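Long-range contacts in porin (Pseudomonas aeruginosa, PDB 3T24), which forms an outer-membrane beta-barrel channel of the OprD family that probably lets small carboxylate-bearing substrates into the cell: residues A[47-52]-A[60-65]; A[118-123]-A[135-140]. All coordinates share one frame; numbering follows the deposited sequence.

Overall arrangement
Both contacts lie within the OprD-family barrel, on the same side of its centre, at different depths. Contact 1 is a surface contact near the N-terminal helix 7-11, its centre about 22 Å from the centre of the chain, and joins two strands of a hairpin in the barrel wall. Contact 2, its centre about 11 Å from that of the chain, is partly buried and ties a loop to strand 136-138 and the corner after it. Contacts 1 and 2 have centres about 16 Å apart and do not touch. In contact 1, charged side chains occupy one face and detergent lies beside the other; contact 2 combines a two-bond backbone pair with leucine packing and a water.

Contact 1. Residues A[47-52]-A[60-65]; sequences LRYESG and FGVDAI. With C8E ((hydroxyethyloxy)tri(ethyloxy)octane), chain N.
Ser51 OG accepts a hydrogen bond from Val62 N at 3.0 Å, while Ser51 N gives its own hydrogen to Val62 O, so the serine holds both polar backbone groups of Val62. This is the end of an antiparallel beta hairpin in the OprD-family barrel wall, formed by strands 33-50 and 58-73. Further along, Tyr49 and Ala64 form a hydrogen-bonded pair: Tyr49 N meets Ala64 O in the carbonyl plane at 3.0 Å, and Ala64 N returns a bond to Tyr49 O. The Tyr49 ring leaves its strand with CG anti to the backbone N (chi1 168°), which carries it toward the serine. Ser51 N lies 3.6 Å above the plane of the Tyr49 ring, offset toward the rim, and Tyr49 CE2 approaches Val62 CG1 at 4.3 Å. Helix 7-11 adds Phe9 beside this ring. Detergent lies next to Ala64 on this side of the sheet, as expected of a lipid-facing surface. Arg48, Glu50, Asp63 and Ile65 project from the other face. Glu50 and Asp63 form a non-hydrogen-bonded pair in which Asp63 OD1 lies 3.3 Å from Glu50 CB and the carboxylate planes stand 75° apart; their like charges are probably eased by the salt bridge from Lys105 to Asp63 OD1. Arg48 NH1 forms a salt bridge with Glu18 OE1. At the detergent, C7 of the octyl chain rests 3.7 Å from Leu47 CB.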
loop_
_atom_site.group_PDB
_atom_site.type_symbol
_atom_site.label_atom_id
_atom_site.label_comp_id
_atom_site.label_asym_id
_atom_site.label_seq_id
_atom_site.Cartn_x
_atom_site.Cartn_y
_atom_site.Cartn_z
ATOM N N LEU A 47 -7.956 16.331 8.866
ATOM C CA LEU A 47 -8.868 17.271 8.243
ATOM C C LEU A 47 -8.689 17.220 6.755
ATOM O O LEU A 47 -7.599 17.489 6.245
ATOM C CB LEU A 47 -8.624 18.685 8.750
ATOM C CG LEU A 47 -9.328 18.951 10.078
ATOM C CD1 LEU A 47 -8.689 20.114 10.824
ATOM C CD2 LEU A 47 -10.812 19.193 9.820
ATOM N N ARG A 48 -9.763 16.861 6.059
ATOM C CA ARG A 48 -9.731 16.765 4.603
ATOM C C ARG A 48 -10.737 17.697 3.930
ATOM O O ARG A 48 -11.880 17.869 4.398
ATOM C CB ARG A 48 -9.990 15.332 4.172
ATOM C CG ARG A 48 -8.901 14.352 4.591
ATOM C CD ARG A 48 -9.231 12.986 4.053
ATOM N NE ARG A 48 -8.123 12.041 4.175
ATOM C CZ ARG A 48 -7.990 11.177 5.177
ATOM N NH1 ARG A 48 -8.890 11.143 6.166
ATOM N NH2 ARG A 48 -6.956 10.345 5.192
ATOM N N TYR A 49 -10.292 18.307 2.836
ATOM C CA TYR A 49 -11.165 19.106 1.995
ATOM C C TYR A 49 -10.910 18.858 0.514
ATOM O O TYR A 49 -9.763 18.862 0.050
ATOM C CB TYR A 49 -11.052 20.605 2.328
ATOM C CG TYR A 49 -11.708 21.504 1.295
ATOM C CD1 TYR A 49 -13.076 21.749 1.321
ATOM C CD2 TYR A 49 -10.957 22.088 0.287
ATOM C CE1 TYR A 49 -13.674 22.548 0.376
ATOM C CE2 TYR A 49 -11.539 22.887 -0.656
ATOM C CZ TYR A 49 -12.896 23.119 -0.609
ATOM O OH TYR A 49 -13.455 23.924 -1.562
ATOM N N GLU A 50 -11.984 18.625 -0.230
ATOM C CA GLU A 50 -11.862 18.497 -1.678
ATOM C C GLU A 50 -12.912 19.370 -2.376
ATOM O O GLU A 50 -14.120 19.156 -2.233
ATOM C CB GLU A 50 -11.987 17.039 -2.109
ATOM C CG GLU A 50 -10.934 16.098 -1.500
ATOM C CD GLU A 50 -11.206 15.731 -0.051
ATOM O OE1 GLU A 50 -12.380 15.503 0.316
ATOM O OE2 GLU A 50 -10.235 15.670 0.732
ATOM N N SER A 51 -12.464 20.374 -3.110
ATOM C CA SER A 51 -13.421 21.193 -3.840
ATOM C C SER A 51 -13.890 20.377 -5.033
ATOM O O SER A 51 -13.275 19.362 -5.384
ATOM C CB SER A 51 -12.772 22.474 -4.343
ATOM O OG SER A 51 -12.193 22.260 -5.625
ATOM N N GLY A 52 -14.981 20.813 -5.640
ATOM C CA GLY A 52 -15.352 20.360 -6.970
ATOM C C GLY A 52 -14.544 21.137 -7.994
ATOM O O GLY A 52 -13.494 21.697 -7.667
ATOM N N PHE A 60 -10.964 24.326 -12.532
ATOM C CA PHE A 60 -9.967 24.427 -11.474
ATOM C C PHE A 60 -10.603 24.012 -10.161
ATOM O O PHE A 60 -11.781 24.294 -9.905
ATOM C CB PHE A 60 -9.377 25.847 -11.367
ATOM C CG PHE A 60 -8.628 26.304 -12.616
ATOM C CD1 PHE A 60 -7.245 26.467 -12.599
ATOM C CD2 PHE A 60 -9.308 26.569 -13.808
ATOM C CE1 PHE A 60 -6.553 26.887 -13.752
ATOM C CE2 PHE A 60 -8.621 26.982 -14.968
ATOM C CZ PHE A 60 -7.246 27.143 -14.939
ATOM N N GLY A 61 -9.824 23.309 -9.348
ATOM C CA GLY A 61 -10.227 22.961 -8.001
ATOM C C GLY A 61 -9.006 22.945 -7.107
ATOM O O GLY A 61 -7.880 23.161 -7.553
ATOM N N VAL A 62 -9.232 22.690 -5.830
ATOM C CA VAL A 62 -8.148 22.657 -4.870
ATOM C C VAL A 62 -8.524 21.687 -3.767
ATOM O O VAL A 62 -9.685 21.626 -3.355
ATOM C CB VAL A 62 -7.860 24.058 -4.292
ATOM C CG1 VAL A 62 -9.138 24.682 -3.738
ATOM C CG2 VAL A 62 -6.793 23.981 -3.222
ATOM N N ASP A 63 -7.542 20.901 -3.333
ATOM C CA ASP A 63 -7.671 20.044 -2.168
ATOM C C ASP A 63 -6.741 20.544 -1.078
ATOM O O ASP A 63 -5.678 21.095 -1.355
ATOM C CB ASP A 63 -7.331 18.577 -2.500
ATOM C CG ASP A 63 -8.360 17.926 -3.420
ATOM O OD1 ASP A 63 -9.460 18.484 -3.604
ATOM O OD2 ASP A 63 -8.080 16.840 -3.952
ATOM N N ALA A 64 -7.149 20.345 0.165
ATOM C CA ALA A 64 -6.315 20.685 1.300
ATOM C C ALA A 64 -6.330 19.529 2.287
ATOM O O ALA A 64 -7.357 18.862 2.473
ATOM C CB ALA A 64 -6.816 21.969 1.985
ATOM N N ILE A 65 -5.195 19.315 2.939
ATOM C CA ILE A 65 -5.075 18.238 3.907
ATOM C C ILE A 65 -4.392 18.759 5.180
ATOM O O ILE A 65 -3.361 19.430 5.121
ATOM C CB ILE A 65 -4.318 17.043 3.280
ATOM C CG1 ILE A 65 -4.700 15.737 3.959
ATOM C CG2 ILE A 65 -2.819 17.265 3.292
ATOM C CD1 ILE A 65 -6.020 15.217 3.519
HETATM C C7 C8E N . -8.404 21.380 6.258
HETATM C C8 C8E N . -6.909 21.495 5.970
HETATM O O9 C8E N . -6.513 22.850 6.017
HETATM C C10 C8E N . -5.128 23.019 6.247
HETATM C C11 C8E N . -4.683 23.971 5.142
HETATM O O12 C8E N . -3.518 24.689 5.492
HETATM C C13 C8E N . -2.511 24.489 4.523
HETATM C C14 C8E N . -1.239 25.246 4.890
HETATM O O15 C8E N . -0.416 25.263 3.744
HETATM C C16 C8E N . 0.464 24.158 3.709
HETATM C C17 C8E N . 1.901 24.643 3.570
HETATM O O18 C8E N . 2.307 25.442 4.664
HETATM C C19 C8E N . 3.652 25.197 5.024
HETATM C C20 C8E N . 4.517 26.443 4.848
HETATM O O21 C8E N . 3.833 27.431 4.104
#

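Contact 2. Residues A[118-123]-A[135-140]; sequences LTPKLP and QTFQGG
The long loop between barrel strands 111-115 and 140-144 folds back on itself here, an arrangement consistent with the inward-folded loops that narrow porin channels. Its outgoing limb meets the short strand 136-138 through one antiparallel hydrogen-bonded pair, Leu118 with Phe137. Leu118 N reaches Phe137 O at 2.7 Å with a nearly straight N-H...O angle of 171°, and Phe137 N answers to Leu118 O at 3.0 Å. Beyond this pair the limbs diverge, and Pro120 CD makes a looser apolar approach to Phe137 CD1 at 4.4 Å. Val160 of strand 150-161 also packs against the Phe137 side chain. Leu118 sends its CG anti to its carbonyl carbon (chi1 -51°), and this directs the branch along the returning chain to the corner at Gly139. There Leu118 CD1 presses against the peptide linking Gly139 and Gly140, 3.3 Å from Gly139 C. At the backbone angles of Gly139 a side chain would run into the carbonyl O of Gln138. At the other end of strand 136-138, Thr136 OG1 is hydrogen-bonded to Glu99 OE2, and the Gln135 side-chain amide bonds to Asn128 and Gln162. A water links the two limbs: it donates to Gln135 O at 2.6 Å and makes a weak 3.4 Å bond with Thr119 OG1.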
loop_
_atom_site.group_PDB
_atom_site.type_symbol
_atom_site.label_atom_id
_atom_site.label_comp_id
_atom_site.label_asym_id
_atom_site.label_seq_id
_atom_site.Cartn_x
_atom_site.Cartn_y
_atom_site.Cartn_z
ATOM N N LEU A 118 0.308 14.742 -3.392
ATOM C CA LEU A 118 -0.269 13.637 -4.158
ATOM C C LEU A 118 -0.248 12.328 -3.380
ATOM O O LEU A 118 0.621 12.107 -2.537
ATOM C CB LEU A 118 0.500 13.436 -5.474
ATOM C CG LEU A 118 0.674 14.705 -6.305
ATOM C CD1 LEU A 118 1.630 14.456 -7.427
ATOM C CD2 LEU A 118 -0.671 15.194 -6.822
ATOM N N THR A 119 -1.201 11.455 -3.672
ATOM C CA THR A 119 -1.190 10.120 -3.079
ATOM C C THR A 119 -1.574 9.107 -4.172
ATOM O O THR A 119 -2.679 8.567 -4.203
ATOM C CB THR A 119 -2.093 10.058 -1.813
ATOM O OG1 THR A 119 -1.762 8.902 -1.047
ATOM C CG2 THR A 119 -3.542 9.995 -2.177
ATOM N N PRO A 120 -0.653 8.887 -5.113
ATOM C CA PRO A 120 -0.918 8.030 -6.275
ATOM C C PRO A 120 -1.167 6.582 -5.846
ATOM O O PRO A 120 -0.724 6.198 -4.771
ATOM C CB PRO A 120 0.359 8.167 -7.115
ATOM C CG PRO A 120 1.397 8.659 -6.169
ATOM C CD PRO A 120 0.719 9.431 -5.107
ATOM N N LYS A 121 -1.929 5.829 -6.634
ATOM C CA LYS A 121 -2.162 4.405 -6.353
ATOM C C LYS A 121 -1.854 3.616 -7.615
ATOM O O LYS A 121 -2.708 3.446 -8.467
ATOM C CB LYS A 121 -3.600 4.137 -5.935
ATOM C CG LYS A 121 -3.786 3.866 -4.469
ATOM C CD LYS A 121 -4.282 2.449 -4.218
ATOM C CE LYS A 121 -5.622 2.201 -4.885
ATOM N NZ LYS A 121 -6.225 0.915 -4.422
ATOM N N LEU A 122 -0.628 3.140 -7.725
ATOM C CA LEU A 122 -0.169 2.518 -8.950
ATOM C C LEU A 122 0.735 1.307 -8.667
ATOM O O LEU A 122 1.355 1.224 -7.611
ATOM C CB LEU A 122 0.590 3.548 -9.779
ATOM C CG LEU A 122 -0.229 4.741 -10.271
ATOM C CD1 LEU A 122 0.727 5.844 -10.696
ATOM C CD2 LEU A 122 -1.233 4.374 -11.412
ATOM N N PRO A 123 0.821 0.366 -9.622
ATOM C CA PRO A 123 1.683 -0.792 -9.368
ATOM C C PRO A 123 3.107 -0.403 -9.053
ATOM O O PRO A 123 3.777 -1.135 -8.331
ATOM C CB PRO A 123 1.612 -1.573 -10.686
ATOM C CG PRO A 123 0.205 -1.275 -11.184
ATOM C CD PRO A 123 -0.006 0.186 -10.837
ATOM N N GLN A 135 1.411 8.209 4.294
ATOM C CA GLN A 135 2.570 8.692 3.567
ATOM C C GLN A 135 2.032 9.522 2.396
ATOM O O GLN A 135 1.083 9.111 1.732
ATOM C CB GLN A 135 3.366 7.477 3.047
ATOM C CG GLN A 135 4.578 7.791 2.187
ATOM C CD GLN A 135 5.183 6.541 1.558
ATOM O OE1 GLN A 135 4.461 5.677 1.063
ATOM N NE2 GLN A 135 6.515 6.433 1.596
ATOM N N THR A 136 2.609 10.695 2.154
ATOM C CA THR A 136 2.209 11.500 1.008
ATOM C C THR A 136 3.432 11.945 0.222
ATOM O O THR A 136 4.546 11.863 0.713
ATOM C CB THR A 136 1.460 12.780 1.430
ATOM O OG1 THR A 136 2.385 13.675 2.064
ATOM C CG2 THR A 136 0.286 12.468 2.383
ATOM N N PHE A 137 3.208 12.464 -0.980
ATOM C CA PHE A 137 4.288 12.918 -1.848
ATOM C C PHE A 137 4.017 14.325 -2.374
ATOM O O PHE A 137 2.876 14.766 -2.415
ATOM C CB PHE A 137 4.444 11.959 -3.033
ATOM C CG PHE A 137 4.933 10.589 -2.640
ATOM C CD1 PHE A 137 4.045 9.627 -2.212
ATOM C CD2 PHE A 137 6.282 10.282 -2.681
ATOM C CE1 PHE A 137 4.492 8.402 -1.830
ATOM C CE2 PHE A 137 6.740 9.035 -2.306
ATOM C CZ PHE A 137 5.840 8.089 -1.888
ATOM N N GLN A 138 5.072 15.020 -2.785
ATOM C CA GLN A 138 4.919 16.289 -3.482
ATOM C C GLN A 138 5.332 16.109 -4.935
ATOM O O GLN A 138 6.353 15.494 -5.228
ATOM C CB GLN A 138 5.781 17.378 -2.829
ATOM C CG GLN A 138 5.533 17.573 -1.343
ATOM C CD GLN A 138 4.188 18.213 -1.059
ATOM O OE1 GLN A 138 3.842 19.235 -1.650
ATOM N NE2 GLN A 138 3.418 17.612 -0.159
ATOM N N GLY A 139 4.549 16.647 -5.854
ATOM C CA GLY A 139 4.897 16.547 -7.256
ATOM C C GLY A 139 3.721 16.919 -8.126
ATOM O O GLY A 139 2.898 17.729 -7.744
ATOM N N GLY A 140 3.644 16.305 -9.296
ATOM C CA GLY A 140 2.589 16.582 -10.242
ATOM C C GLY A 140 2.214 15.305 -10.951
ATOM O O GLY A 140 3.080 14.485 -11.280
HETATM O O HOH W 1 -0.784 7.261 1.769
#